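Side-chain contacts in type I polyketide synthase PikAII (PDB 3QP9), which contains a C2-type ketoreductase domain that probably epimerises the alpha-carbon of a polyketide intermediate without reducing its beta-keto group: residues Ala65-Ala70 and Gly109-Leu114; Gln90-Thr95 and Thr135-Gln140; Ser119-His124 and Asp362-Ala367. All coordinates share one frame; numbering follows the deposited sequence.

Contact 1: residues Ala65-Ala70 and Gly109-Leu114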
loop_
_atom_site.group_PDB
_atom_site.type_symbol
_atom_site.label_atom_id
_atom_site.label_comp_id
_atom_site.label_asym_id
_atom_site.label_seq_id
_atom_site.Cartn_x
_atom_site.Cartn_y
_atom_site.Cartn_z
ATOM N N ALA A 65 -9.898 -22.221 -13.859
ATOM C CA ALA A 65 -9.720 -23.486 -14.551
ATOM C C ALA A 65 -8.237 -23.834 -14.656
ATOM O O ALA A 65 -7.840 -24.905 -14.214
ATOM C CB ALA A 65 -10.417 -23.508 -15.951
ATOM N N PRO A 66 -7.404 -22.911 -15.234
ATOM C CA PRO A 66 -6.008 -23.252 -15.329
ATOM C C PRO A 66 -5.242 -23.163 -13.962
ATOM O O PRO A 66 -4.247 -23.888 -13.763
ATOM C CB PRO A 66 -5.492 -22.274 -16.399
ATOM C CG PRO A 66 -6.369 -21.014 -16.211
ATOM C CD PRO A 66 -7.680 -21.518 -15.628
ATOM N N VAL A 67 -5.703 -22.308 -13.036
ATOM C CA VAL A 67 -5.291 -22.437 -11.614
ATOM C C VAL A 67 -5.457 -23.909 -11.046
ATOM O O VAL A 67 -4.482 -24.502 -10.577
ATOM C CB VAL A 67 -5.944 -21.392 -10.676
ATOM C CG1 VAL A 67 -5.361 -21.539 -9.253
ATOM C CG2 VAL A 67 -5.696 -19.966 -11.181
ATOM N N LEU A 68 -6.651 -24.522 -11.118
ATOM C CA LEU A 68 -6.730 -25.905 -10.626
ATOM C C LEU A 68 -5.909 -26.877 -11.434
ATOM O O LEU A 68 -5.310 -27.806 -10.864
ATOM C CB LEU A 68 -8.173 -26.431 -10.442
ATOM C CG LEU A 68 -9.363 -25.545 -10.119
ATOM C CD1 LEU A 68 -10.544 -26.479 -9.887
ATOM C CD2 LEU A 68 -9.125 -24.706 -8.899
ATOM N N ALA A 69 -5.803 -26.668 -12.756
ATOM C CA ALA A 69 -4.954 -27.584 -13.507
ATOM C C ALA A 69 -3.519 -27.520 -12.977
ATOM O O ALA A 69 -2.907 -28.559 -12.728
ATOM C CB ALA A 69 -5.016 -27.314 -15.042
ATOM N N ALA A 70 -2.986 -26.307 -12.749
ATOM C CA ALA A 70 -1.609 -26.210 -12.217
ATOM C C ALA A 70 -1.426 -26.856 -10.863
ATOM O O ALA A 70 -0.425 -27.552 -10.630
ATOM C CB ALA A 70 -1.129 -24.761 -12.181
ATOM N N GLY A 109 -4.080 -26.350 2.271
ATOM C CA GLY A 109 -3.876 -24.921 2.060
ATOM C C GLY A 109 -5.119 -24.284 1.525
ATOM O O GLY A 109 -6.061 -24.970 1.090
ATOM N N VAL A 110 -5.118 -22.962 1.510
ATOM C CA VAL A 110 -6.185 -22.159 0.946
ATOM C C VAL A 110 -5.554 -21.058 0.061
ATOM O O VAL A 110 -4.675 -20.318 0.531
ATOM C CB VAL A 110 -7.002 -21.436 2.047
ATOM C CG1 VAL A 110 -8.214 -20.619 1.447
ATOM C CG2 VAL A 110 -7.549 -22.478 3.103
ATOM N N LEU A 111 -6.034 -20.996 -1.186
ATOM C CA LEU A 111 -5.559 -20.143 -2.256
ATOM C C LEU A 111 -6.700 -19.252 -2.602
ATOM O O LEU A 111 -7.688 -19.709 -3.170
ATOM C CB LEU A 111 -5.227 -20.942 -3.507
ATOM C CG LEU A 111 -4.484 -20.074 -4.544
ATOM C CD1 LEU A 111 -3.246 -19.471 -3.943
ATOM C CD2 LEU A 111 -4.137 -20.945 -5.741
ATOM N N SER A 112 -6.598 -17.995 -2.248
ATOM C CA SER A 112 -7.677 -17.041 -2.591
ATOM C C SER A 112 -7.443 -16.393 -3.931
ATOM O O SER A 112 -6.380 -15.722 -4.134
ATOM C CB SER A 112 -7.741 -15.972 -1.561
ATOM O OG SER A 112 -8.716 -15.013 -1.915
ATOM N N LEU A 113 -8.386 -16.562 -4.871
ATOM C CA LEU A 113 -8.310 -15.715 -6.099
ATOM C C LEU A 113 -9.217 -14.473 -5.965
ATOM O O LEU A 113 -9.563 -13.868 -6.987
ATOM C CB LEU A 113 -8.656 -16.550 -7.377
ATOM C CG LEU A 113 -7.880 -17.870 -7.563
ATOM C CD1 LEU A 113 -8.199 -18.520 -8.934
ATOM C CD2 LEU A 113 -6.335 -17.685 -7.474
ATOM N N LEU A 114 -9.653 -14.129 -4.753
ATOM C CA LEU A 114 -10.708 -13.078 -4.583
ATOM C C LEU A 114 -10.271 -11.692 -5.048
ATOM O O LEU A 114 -11.098 -10.895 -5.459
ATOM C CB LEU A 114 -11.230 -12.951 -3.132
ATOM C CG LEU A 114 -11.993 -14.190 -2.592
ATOM C CD1 LEU A 114 -12.284 -14.023 -1.114
ATOM C CD2 LEU A 114 -13.339 -14.390 -3.427
#
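V67, on the helix that begins at A65, meets two leucines of the segment 109-114, giving each a different methyl group. Its CG2 reaches the L113 side chain tip to tip, 3.7 Å from L113 CD1, while its CG1 passes obliquely by the end of L111, 3.8 Å from L111 CD2. With chi1 at -175°, CG1 lies anti to the backbone N and CG2 anti to the carbonyl carbon, which turns one branch to each of the two leucines. L113 CD1 also comes within 4.0 Å of V67 CB, so this one methyl closes against the base of the fork as well as its tip. On L111, CG anti to the backbone N (chi1 -170°) carries CD2 out to V67 CG1.

The setting is a Rossmann-like alpha/beta sandwich, parallel strands with helices on both faces. Strand 109-112 runs between strands 51-57 and 151-156, and the alternation of its side chains sends L111 to the helix 65-73 and S112 to helix 130-144. Past the strand end the chain turns: S112 OG accepts from L114 N at 3.1 Å, an ST turn with a fairly straight bond. V54 of strand 51-57 touches both L68 and L113, and L205 of helix 202-212 also touches V67.

Contact 2: residues Gln90-Thr95 and Thr135-Gln140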
loop_
_atom_site.group_PDB
_atom_site.type_symbol
_atom_site.label_atom_id
_atom_site.label_comp_id
_atom_site.label_asym_id
_atom_site.label_seq_id
_atom_site.Cartn_x
_atom_site.Cartn_y
_atom_site.Cartn_z
ATOM N N GLN A 90 -20.692 -14.874 7.712
ATOM C CA GLN A 90 -21.329 -16.116 8.131
ATOM C C GLN A 90 -21.634 -17.088 6.984
ATOM O O GLN A 90 -21.378 -18.279 7.129
ATOM C CB GLN A 90 -22.506 -15.852 9.072
ATOM C CG GLN A 90 -22.057 -15.736 10.563
ATOM C CD GLN A 90 -20.608 -15.161 10.791
ATOM O OE1 GLN A 90 -20.442 -14.055 11.326
ATOM N NE2 GLN A 90 -19.575 -15.937 10.409
ATOM N N ARG A 91 -22.108 -16.591 5.838
ATOM C CA ARG A 91 -22.304 -17.459 4.664
ATOM C C ARG A 91 -21.007 -18.115 4.201
ATOM O O ARG A 91 -21.000 -19.308 3.877
ATOM C CB ARG A 91 -22.938 -16.691 3.507
ATOM C CG ARG A 91 -24.186 -15.919 3.904
ATOM C CD ARG A 91 -25.427 -16.809 3.871
ATOM N NE ARG A 91 -26.692 -16.068 3.870
ATOM C CZ ARG A 91 -27.084 -15.186 2.936
ATOM N NH1 ARG A 91 -26.295 -14.875 1.907
ATOM N NH2 ARG A 91 -28.277 -14.590 3.033
ATOM N N LEU A 92 -19.908 -17.333 4.173
ATOM C CA LEU A 92 -18.624 -17.859 3.716
ATOM C C LEU A 92 -18.087 -18.894 4.706
ATOM O O LEU A 92 -17.541 -19.891 4.282
ATOM C CB LEU A 92 -17.581 -16.750 3.528
ATOM C CG LEU A 92 -16.690 -16.767 2.275
ATOM C CD1 LEU A 92 -15.616 -15.628 2.299
ATOM C CD2 LEU A 92 -16.035 -18.072 2.011
ATOM N N ALA A 93 -18.208 -18.617 6.006
ATOM C CA ALA A 93 -17.758 -19.564 7.044
ATOM C C ALA A 93 -18.515 -20.911 6.945
ATOM O O ALA A 93 -17.927 -21.976 7.132
ATOM C CB ALA A 93 -17.900 -18.956 8.470
ATOM N N ALA A 94 -19.803 -20.851 6.622
ATOM C CA ALA A 94 -20.651 -22.081 6.457
ATOM C C ALA A 94 -20.095 -22.835 5.268
ATOM O O ALA A 94 -19.905 -24.039 5.293
ATOM C CB ALA A 94 -22.057 -21.679 6.162
ATOM N N THR A 95 -19.765 -22.074 4.224
ATOM C CA THR A 95 -19.285 -22.655 2.991
ATOM C C THR A 95 -17.962 -23.339 3.246
ATOM O O THR A 95 -17.754 -24.452 2.779
ATOM C CB THR A 95 -19.094 -21.553 1.897
ATOM O OG1 THR A 95 -20.372 -20.990 1.625
ATOM C CG2 THR A 95 -18.493 -22.112 0.619
ATOM N N THR A 135 -11.746 -10.395 0.262
ATOM C CA THR A 135 -10.509 -10.938 0.857
ATOM C C THR A 135 -10.494 -10.757 2.358
ATOM O O THR A 135 -10.099 -11.686 3.144
ATOM C CB THR A 135 -9.294 -10.178 0.326
ATOM O OG1 THR A 135 -9.212 -10.398 -1.086
ATOM C CG2 THR A 135 -8.011 -10.684 1.055
ATOM N N LEU A 136 -10.903 -9.572 2.792
ATOM C CA LEU A 136 -11.002 -9.347 4.261
ATOM C C LEU A 136 -11.984 -10.351 4.887
ATOM O O LEU A 136 -11.743 -10.993 5.957
ATOM C CB LEU A 136 -11.458 -7.911 4.584
ATOM C CG LEU A 136 -11.818 -7.748 6.100
ATOM C CD1 LEU A 136 -10.677 -8.016 7.043
ATOM C CD2 LEU A 136 -12.505 -6.416 6.478
ATOM N N THR A 137 -13.082 -10.535 4.173
ATOM C CA THR A 137 -14.142 -11.417 4.692
ATOM C C THR A 137 -13.655 -12.839 4.823
ATOM O O THR A 137 -14.008 -13.584 5.779
ATOM C CB THR A 137 -15.371 -11.268 3.786
ATOM O OG1 THR A 137 -15.795 -9.912 3.919
ATOM C CG2 THR A 137 -16.546 -12.199 4.244
ATOM N N LEU A 138 -12.821 -13.232 3.885
ATOM C CA LEU A 138 -12.263 -14.575 3.867
ATOM C C LEU A 138 -11.299 -14.826 5.021
ATOM O O LEU A 138 -11.339 -15.893 5.596
ATOM C CB LEU A 138 -11.634 -14.905 2.513
ATOM C CG LEU A 138 -10.923 -16.257 2.418
ATOM C CD1 LEU A 138 -11.951 -17.391 2.453
ATOM C CD2 LEU A 138 -10.100 -16.345 1.195
ATOM N N VAL A 139 -10.497 -13.825 5.395
ATOM C CA VAL A 139 -9.515 -13.936 6.484
ATOM C C VAL A 139 -10.288 -14.175 7.803
ATOM O O VAL A 139 -9.803 -14.857 8.738
ATOM C CB VAL A 139 -8.768 -12.629 6.647
ATOM C CG1 VAL A 139 -7.992 -12.605 7.960
ATOM C CG2 VAL A 139 -7.830 -12.386 5.469
ATOM N N GLN A 140 -11.443 -13.544 7.877
ATOM C CA GLN A 140 -12.240 -13.590 9.102
ATOM C C GLN A 140 -12.961 -14.929 9.181
ATOM O O GLN A 140 -12.943 -15.581 10.222
ATOM C CB GLN A 140 -13.295 -12.489 9.054
ATOM C CG GLN A 140 -12.816 -11.143 9.500
ATOM C CD GLN A 140 -13.755 -10.014 9.160
ATOM O OE1 GLN A 140 -14.732 -10.140 8.378
ATOM N NE2 GLN A 140 -13.482 -8.892 9.777
#
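L92 sets CD1 against the backbone of the facing helix. This methyl sits 3.8 Å from L138 CA, and it is 4.1 Å from L138 CB, so it lies against the root of that side chain. The two leucines then slant across one another: L138 CD1 rests against both methyls of the L92 fork, 4.1 Å from L92 CD1 and 4.2 Å from L92 CD2. L92 reaches this position with chi1 of -136°, well off a staggered value, whereas L138 holds CG anti to its backbone N at 176°, which brings its end back over the L92 fork. One leucine thus presses inward to the helix backbone while the other lies across its end.

T137 flanks the same methyl from the preceding position on the helix. Its CG2 is 4.1 Å from L92 CD1, and its hydroxyl is occupied within its own helix, bonded to G133 O. The threonine therefore offers its carbon branch to the apolar contact and spends its polar branch on the backbone. L92 CD1 is in this way shared between two consecutive residues of helix 130-144.

The arrangement is a plain apolar helix-helix seam within an alpha/beta sandwich. A141 extends it along helix 130-144, L96 of helix 89-102 touches L138, and L114, just past strand 109-112, packs on L138. Helix 130-144 itself lies on the face of strand 109-112 that carries S112, the one turned away from helix 65-73.

Contact 3: residues Ser119-His124 and Asp362-Ala367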
loop_
_atom_site.group_PDB
_atom_site.type_symbol
_atom_site.label_atom_id
_atom_site.label_comp_id
_atom_site.label_asym_id
_atom_site.label_seq_id
_atom_site.Cartn_x
_atom_site.Cartn_y
_atom_site.Cartn_z
ATOM N N SER A 119 -14.380 -5.469 -9.588
ATOM C CA SER A 119 -15.649 -4.777 -9.766
ATOM C C SER A 119 -15.897 -3.778 -8.658
ATOM O O SER A 119 -15.467 -3.963 -7.545
ATOM C CB SER A 119 -16.816 -5.803 -9.844
ATOM O OG SER A 119 -17.013 -6.391 -8.578
ATOM N N ALA A 120 -16.627 -2.723 -8.982
ATOM C CA ALA A 120 -17.147 -1.782 -7.975
ATOM C C ALA A 120 -18.075 -2.378 -6.926
ATOM O O ALA A 120 -18.941 -3.224 -7.206
ATOM C CB ALA A 120 -17.864 -0.606 -8.657
ATOM N N HIS A 121 -17.898 -1.923 -5.703
ATOM C CA HIS A 121 -18.804 -2.316 -4.636
ATOM C C HIS A 121 -19.874 -1.238 -4.485
ATOM O O HIS A 121 -19.546 -0.049 -4.409
ATOM C CB HIS A 121 -18.041 -2.523 -3.349
ATOM C CG HIS A 121 -18.883 -2.972 -2.206
ATOM N ND1 HIS A 121 -18.860 -4.267 -1.730
ATOM C CD2 HIS A 121 -19.735 -2.292 -1.406
ATOM C CE1 HIS A 121 -19.678 -4.368 -0.694
ATOM N NE2 HIS A 121 -20.225 -3.184 -0.481
ATOM N N PRO A 122 -21.164 -1.667 -4.395
ATOM C CA PRO A 122 -22.342 -0.786 -4.352
ATOM C C PRO A 122 -22.260 0.294 -3.269
ATOM O O PRO A 122 -22.727 1.413 -3.458
ATOM C CB PRO A 122 -23.508 -1.754 -4.034
ATOM C CG PRO A 122 -23.044 -3.087 -4.470
ATOM C CD PRO A 122 -21.533 -3.089 -4.234
ATOM N N GLY A 123 -21.676 -0.014 -2.125
ATOM C CA GLY A 123 -21.713 1.003 -1.077
ATOM C C GLY A 123 -20.603 2.055 -1.163
ATOM O O GLY A 123 -20.556 2.930 -0.325
ATOM N N HIS A 124 -19.700 1.958 -2.151
ATOM C CA HIS A 124 -18.372 2.593 -1.981
ATOM C C HIS A 124 -17.688 3.012 -3.280
ATOM O O HIS A 124 -17.827 2.333 -4.271
ATOM C CB HIS A 124 -17.456 1.675 -1.172
ATOM C CG HIS A 124 -17.945 1.399 0.232
ATOM N ND1 HIS A 124 -18.504 0.190 0.602
ATOM C CD2 HIS A 124 -17.925 2.159 1.352
ATOM C CE1 HIS A 124 -18.827 0.224 1.881
ATOM N NE2 HIS A 124 -18.484 1.405 2.362
ATOM N N ASP A 362 -14.795 -4.732 9.525
ATOM C CA ASP A 362 -15.695 -5.305 8.542
ATOM C C ASP A 362 -15.501 -4.560 7.221
ATOM O O ASP A 362 -14.873 -3.503 7.218
ATOM C CB ASP A 362 -17.172 -5.270 9.020
ATOM C CG ASP A 362 -17.701 -3.839 9.275
ATOM O OD1 ASP A 362 -17.591 -2.980 8.402
ATOM O OD2 ASP A 362 -18.276 -3.575 10.347
ATOM N N ALA A 363 -16.043 -5.112 6.133
ATOM C CA ALA A 363 -15.821 -4.639 4.777
ATOM C C ALA A 363 -16.196 -3.192 4.537
ATOM O O ALA A 363 -15.550 -2.550 3.711
ATOM C CB ALA A 363 -16.486 -5.550 3.730
ATOM N N ASP A 364 -17.199 -2.664 5.257
ATOM C CA ASP A 364 -17.589 -1.258 5.063
ATOM C C ASP A 364 -16.600 -0.267 5.744
ATOM O O ASP A 364 -16.208 0.766 5.165
ATOM C CB ASP A 364 -19.072 -0.998 5.448
ATOM C CG ASP A 364 -20.087 -1.731 4.505
ATOM O OD1 ASP A 364 -20.995 -2.404 5.039
ATOM O OD2 ASP A 364 -20.016 -1.669 3.252
ATOM N N ALA A 365 -16.196 -0.598 6.969
ATOM C CA ALA A 365 -15.158 0.131 7.685
ATOM C C ALA A 365 -13.803 0.171 6.888
ATOM O O ALA A 365 -13.191 1.267 6.726
ATOM C CB ALA A 365 -14.961 -0.522 9.027
ATOM N N LEU A 366 -13.378 -0.996 6.369
ATOM C CA LEU A 366 -12.169 -1.086 5.544
ATOM C C LEU A 366 -12.294 -0.123 4.353
ATOM O O LEU A 366 -11.381 0.675 4.107
ATOM C CB LEU A 366 -11.921 -2.526 5.041
ATOM C CG LEU A 366 -10.901 -2.740 3.920
ATOM C CD1 LEU A 366 -9.530 -2.476 4.500
ATOM C CD2 LEU A 366 -10.925 -4.159 3.289
ATOM N N ALA A 367 -13.435 -0.234 3.647
ATOM C CA ALA A 367 -13.768 0.546 2.459
ATOM C C ALA A 367 -13.720 2.043 2.700
ATOM O O ALA A 367 -13.147 2.806 1.892
ATOM C CB ALA A 367 -15.123 0.156 1.944
#
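D364 and A367 are the residues of segment 362-367 that face H121 and H124, at a place where two parts of the chain meet. As in other modular ketoreductases, an N-terminal structural subdomain with a truncated Rossmann-like fold, here represented by the loop 119-124, packs on a catalytic subdomain with the Rossmann fold, which carries helix 363-386.

D362 is the N-cap of that helix. Its OD1 accepts from A365 N at 3.1 Å, with an N-H...O angle of 178°, and more weakly from D364 N at 3.2 Å, so one carboxylate oxygen serves the first turn. D364 follows, with CG anti to its carbonyl carbon (chi1 -66°), which swings the carboxylate out to the loop. There D364 OD2 stands 4.0 Å from H121 NE2, too far to be a bond, with the ring and carboxylate planes steeply inclined to each other; a favourable electrostatic influence is possible if the imidazole is protonated. The two histidines are brought together by a type I turn, H124 N donating to H121 O at 3.0 Å.

L366 faces helices 130-144 and 413-426, and F128, in the loop ahead of helix 130-144, touches both it and A367. A367 closes the series with a CH-pi contact: its CB lies 3.4 Å from the centroid of the H124 ring, 6° off the ring normal.

Overall arrangement
Reading from the N terminus, contact 1 opens at 65-70 and contact 2 at 90-95 before 109-114 closes contact 1, so the two cross. The loop 119-124 then opens contact 3, and 135-140 closes contact 2 before the distant 362-367 closes contact 3; these two cross as well. Contacts 1 and 3 lie in series, their nearest atoms about 8 Å apart. Helix 130-144 is the common bridge: L138 packs on S112 of contact 1, and L136 on D362 and A363 of contact 3. Short crossed loops thus knit the structural subdomain, and the longest one ties it to the catalytic subdomain.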